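Local coordinates for protein porin (Rhodopseudomonas blastica, PDB 1H6S) that forms trimeric outer-membrane channels through which small hydrophilic solutes of up to about 0.6 kDa diffuse passively, at residues Ala104-Gly108 with Gln290-Glu296. Residues are numbered along the deposited sequence; the frame is centred on the assembly and turned at random.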
ATOM      1  N   ALA A 104     -17.679  17.257  -4.616  1.00 16.62           N
ATOM      2  CA  ALA A 104     -17.469  17.984  -5.865  1.00 16.45           C
ATOM      3  C   ALA A 104     -18.218  17.432  -7.085  1.00 15.62           C
ATOM      4  O   ALA A 104     -17.587  17.032  -8.062  1.00 18.62           O
ATOM      5  CB  ALA A 104     -15.984  18.045  -6.160  1.00 16.19           C
ATOM      6  N   SER A 105     -19.551  17.438  -7.041  1.00 15.50           N
ATOM      7  CA  SER A 105     -20.364  16.917  -8.144  1.00 15.24           C
ATOM      8  C   SER A 105     -21.288  17.933  -8.829  1.00 16.15           C
ATOM      9  O   SER A 105     -21.606  18.994  -8.277  1.00 15.69           O
ATOM     10  CB  SER A 105     -21.199  15.741  -7.655  1.00 12.69           C
ATOM     11  OG  SER A 105     -22.091  16.149  -6.641  1.00 19.34           O
ATOM     12  N   SER A 106     -21.728  17.588 -10.036  1.00 16.40           N
ATOM     13  CA  SER A 106     -22.606  18.452 -10.830  1.00 17.01           C
ATOM     14  C   SER A 106     -23.083  17.750 -12.095  1.00 17.60           C
ATOM     15  O   SER A 106     -22.268  17.241 -12.880  1.00 16.54           O
ATOM     16  CB  SER A 106     -21.862  19.735 -11.231  1.00 15.62           C
ATOM     17  OG  SER A 106     -22.446  20.350 -12.369  1.00 15.57           O
ATOM     18  N   PHE A 107     -24.399  17.718 -12.296  1.00 15.71           N
ATOM     19  CA  PHE A 107     -24.955  17.107 -13.500  1.00 17.60           C
ATOM     20  C   PHE A 107     -24.548  18.015 -14.667  1.00 18.29           C
ATOM     21  O   PHE A 107     -24.752  17.686 -15.838  1.00 19.09           O
ATOM     22  CB  PHE A 107     -26.474  17.035 -13.411  1.00 14.80           C
ATOM     23  CG  PHE A 107     -26.980  16.116 -12.340  1.00 14.83           C
ATOM     24  CD1 PHE A 107     -26.855  14.743 -12.467  1.00 17.83           C
ATOM     25  CD2 PHE A 107     -27.622  16.625 -11.213  1.00 17.23           C
ATOM     26  CE1 PHE A 107     -27.362  13.885 -11.491  1.00 17.05           C
ATOM     27  CE2 PHE A 107     -28.132  15.771 -10.234  1.00 17.00           C
ATOM     28  CZ  PHE A 107     -28.001  14.396 -10.377  1.00 18.08           C
ATOM     29  N   GLY A 108     -23.974  19.166 -14.318  1.00 18.78           N
ATOM     30  CA  GLY A 108     -23.525  20.122 -15.311  1.00 16.28           C
ATOM     31  C   GLY A 108     -22.202  19.711 -15.930  1.00 15.98           C
ATOM     32  O   GLY A 108     -21.729  20.355 -16.870  1.00 15.89           O
ATOM     33  N   GLN A 290     -29.091  19.038  -5.484  1.00 16.54           N
ATOM     34  CA  GLN A 290     -29.101  19.038  -6.935  1.00 17.67           C
ATOM     35  C   GLN A 290     -30.209  18.188  -7.536  1.00 17.78           C
ATOM     36  O   GLN A 290     -30.678  17.223  -6.925  1.00 17.57           O
ATOM     37  CB  GLN A 290     -27.735  18.567  -7.452  1.00 16.29           C
ATOM     38  CG  GLN A 290     -26.562  19.344  -6.871  1.00 17.15           C
ATOM     39  CD  GLN A 290     -25.226  18.882  -7.417  1.00 17.14           C
ATOM     40  OE1 GLN A 290     -25.054  18.764  -8.629  1.00 21.75           O
ATOM     41  NE2 GLN A 290     -24.267  18.629  -6.526  1.00 17.42           N
ATOM     42  N   SER A 291     -30.610  18.558  -8.748  1.00 19.84           N
ATOM     43  CA  SER A 291     -31.664  17.861  -9.470  1.00 19.42           C
ATOM     44  C   SER A 291     -31.169  17.415 -10.850  1.00 18.12           C
ATOM     45  O   SER A 291     -30.873  18.249 -11.717  1.00 17.02           O
ATOM     46  CB  SER A 291     -32.872  18.779  -9.618  1.00 21.77           C
ATOM     47  OG  SER A 291     -33.986  18.034 -10.052  1.00 23.39           O
ATOM     48  N   GLY A 292     -31.096  16.100 -11.048  1.00 17.31           N
ATOM     49  CA  GLY A 292     -30.617  15.553 -12.306  1.00 16.27           C
ATOM     50  C   GLY A 292     -31.577  15.566 -13.480  1.00 19.49           C
ATOM     51  O   GLY A 292     -32.761  15.872 -13.338  1.00 19.66           O
ATOM     52  N   PHE A 293     -31.055  15.221 -14.652  1.00 19.15           N
ATOM     53  CA  PHE A 293     -31.839  15.192 -15.880  1.00 21.20           C
ATOM     54  C   PHE A 293     -33.019  14.218 -15.818  1.00 23.47           C
ATOM     55  O   PHE A 293     -33.996  14.390 -16.539  1.00 23.00           O
ATOM     56  CB  PHE A 293     -30.936  14.825 -17.059  1.00 19.54           C
ATOM     57  CG  PHE A 293     -29.729  15.710 -17.197  1.00 19.13           C
ATOM     58  CD1 PHE A 293     -29.862  17.033 -17.592  1.00 21.11           C
ATOM     59  CD2 PHE A 293     -28.456  15.216 -16.926  1.00 18.96           C
ATOM     60  CE1 PHE A 293     -28.743  17.855 -17.718  1.00 20.35           C
ATOM     61  CE2 PHE A 293     -27.332  16.026 -17.048  1.00 17.39           C
ATOM     62  CZ  PHE A 293     -27.476  17.350 -17.445  1.00 19.66           C
ATOM     63  N   ALA A 294     -32.921  13.190 -14.978  1.00 25.16           N
ATOM     64  CA  ALA A 294     -33.995  12.203 -14.832  1.00 27.38           C
ATOM     65  C   ALA A 294     -34.811  12.521 -13.578  1.00 27.90           C
ATOM     66  O   ALA A 294     -35.468  11.654 -12.994  1.00 29.76           O
ATOM     67  CB  ALA A 294     -33.416  10.795 -14.741  1.00 29.28           C
ATOM     68  N   ASN A 295     -34.748  13.785 -13.176  1.00 30.68           N
ATOM     69  CA  ASN A 295     -35.456  14.276 -12.007  1.00 34.23           C
ATOM     70  C   ASN A 295     -34.989  13.640 -10.694  1.00 34.30           C
ATOM     71  O   ASN A 295     -35.775  13.495  -9.760  1.00 35.79           O
ATOM     72  CB  ASN A 295     -36.957  14.065 -12.184  1.00 42.48           C
ATOM     73  CG  ASN A 295     -37.781  15.050 -11.377  1.00 49.92           C
ATOM     74  OD1 ASN A 295     -37.615  16.269 -11.504  1.00 54.44           O
ATOM     75  ND2 ASN A 295     -38.680  14.530 -10.547  1.00 53.28           N
ATOM     76  N   GLU A 296     -33.716  13.261 -10.617  1.00 32.62           N
ATOM     77  CA  GLU A 296     -33.182  12.674  -9.390  1.00 29.64           C
ATOM     78  C   GLU A 296     -32.897  13.798  -8.389  1.00 27.64           C
ATOM     79  O   GLU A 296     -32.511  14.905  -8.775  1.00 29.25           O
ATOM     80  CB  GLU A 296     -31.871  11.923  -9.654  1.00 28.14           C
ATOM     81  CG  GLU A 296     -31.824  11.121 -10.930  1.00 29.53           C
ATOM     82  CD  GLU A 296     -31.270  11.922 -12.082  1.00 27.22           C
ATOM     83  OE1 GLU A 296     -31.786  13.034 -12.309  1.00 28.21           O
ATOM     84  OE2 GLU A 296     -30.328  11.450 -12.762  1.00 32.70           O
TER
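Phe107 lays one face of its ring over Gly292: the CA of Gly292 sits 3.3 Å from the centroid of the Phe107 ring and 14° off the ring normal, which meets the definition of a CH-pi contact. CG of Phe107 lies anti to its carbonyl carbon (chi1 -66°), and this torsion carries the ring across to the backbone where strand 283-291 gives way to the type I turn Gly292-Asn295. Obliquely around the same ring come CB of Gln290, 4.0 Å from CE2 of Phe107, and the carboxylate of Glu296.

A second apolar contact joins the two phenylalanines without stacking them. Phe293 brings CE2 to 3.9 Å from CB of Phe107, and the edge of its ring faces the carbonyl O of Phe107; its remaining neighbours include Ala270 of strand 270-280 and Ser260 and Ile262 of strand 253-262.

The polar part belongs to Gln290, whose chain runs extended beyond CG to reach residues 105-106. NE2 of Gln290 donates to the carbonyl O of Ser105 at 3.2 Å, approaching from above the carbonyl plane, 69° out of it, and makes a weak bond to OG of Ser105 at 3.3 Å. OE1 of Gln290 is bonded to Tyr258 OH, which also bonds the backbone N of Phe107, so this hydroxyl of strand 253-262 bridges the inserted loop and the wall.

Such contacts are consistent with fastening the long loop between strands 78-83 and 131-139, the inward-folded loop that narrows the channel in general porins, to the inside of the wall. No salt bridge crosses the contact: Phe107 contributes the largest single share, 137 of the 345 Å² buried, while one amide is held at both ends, its bonds to Ser105 bent and modest and that to Tyr258 probably firmer.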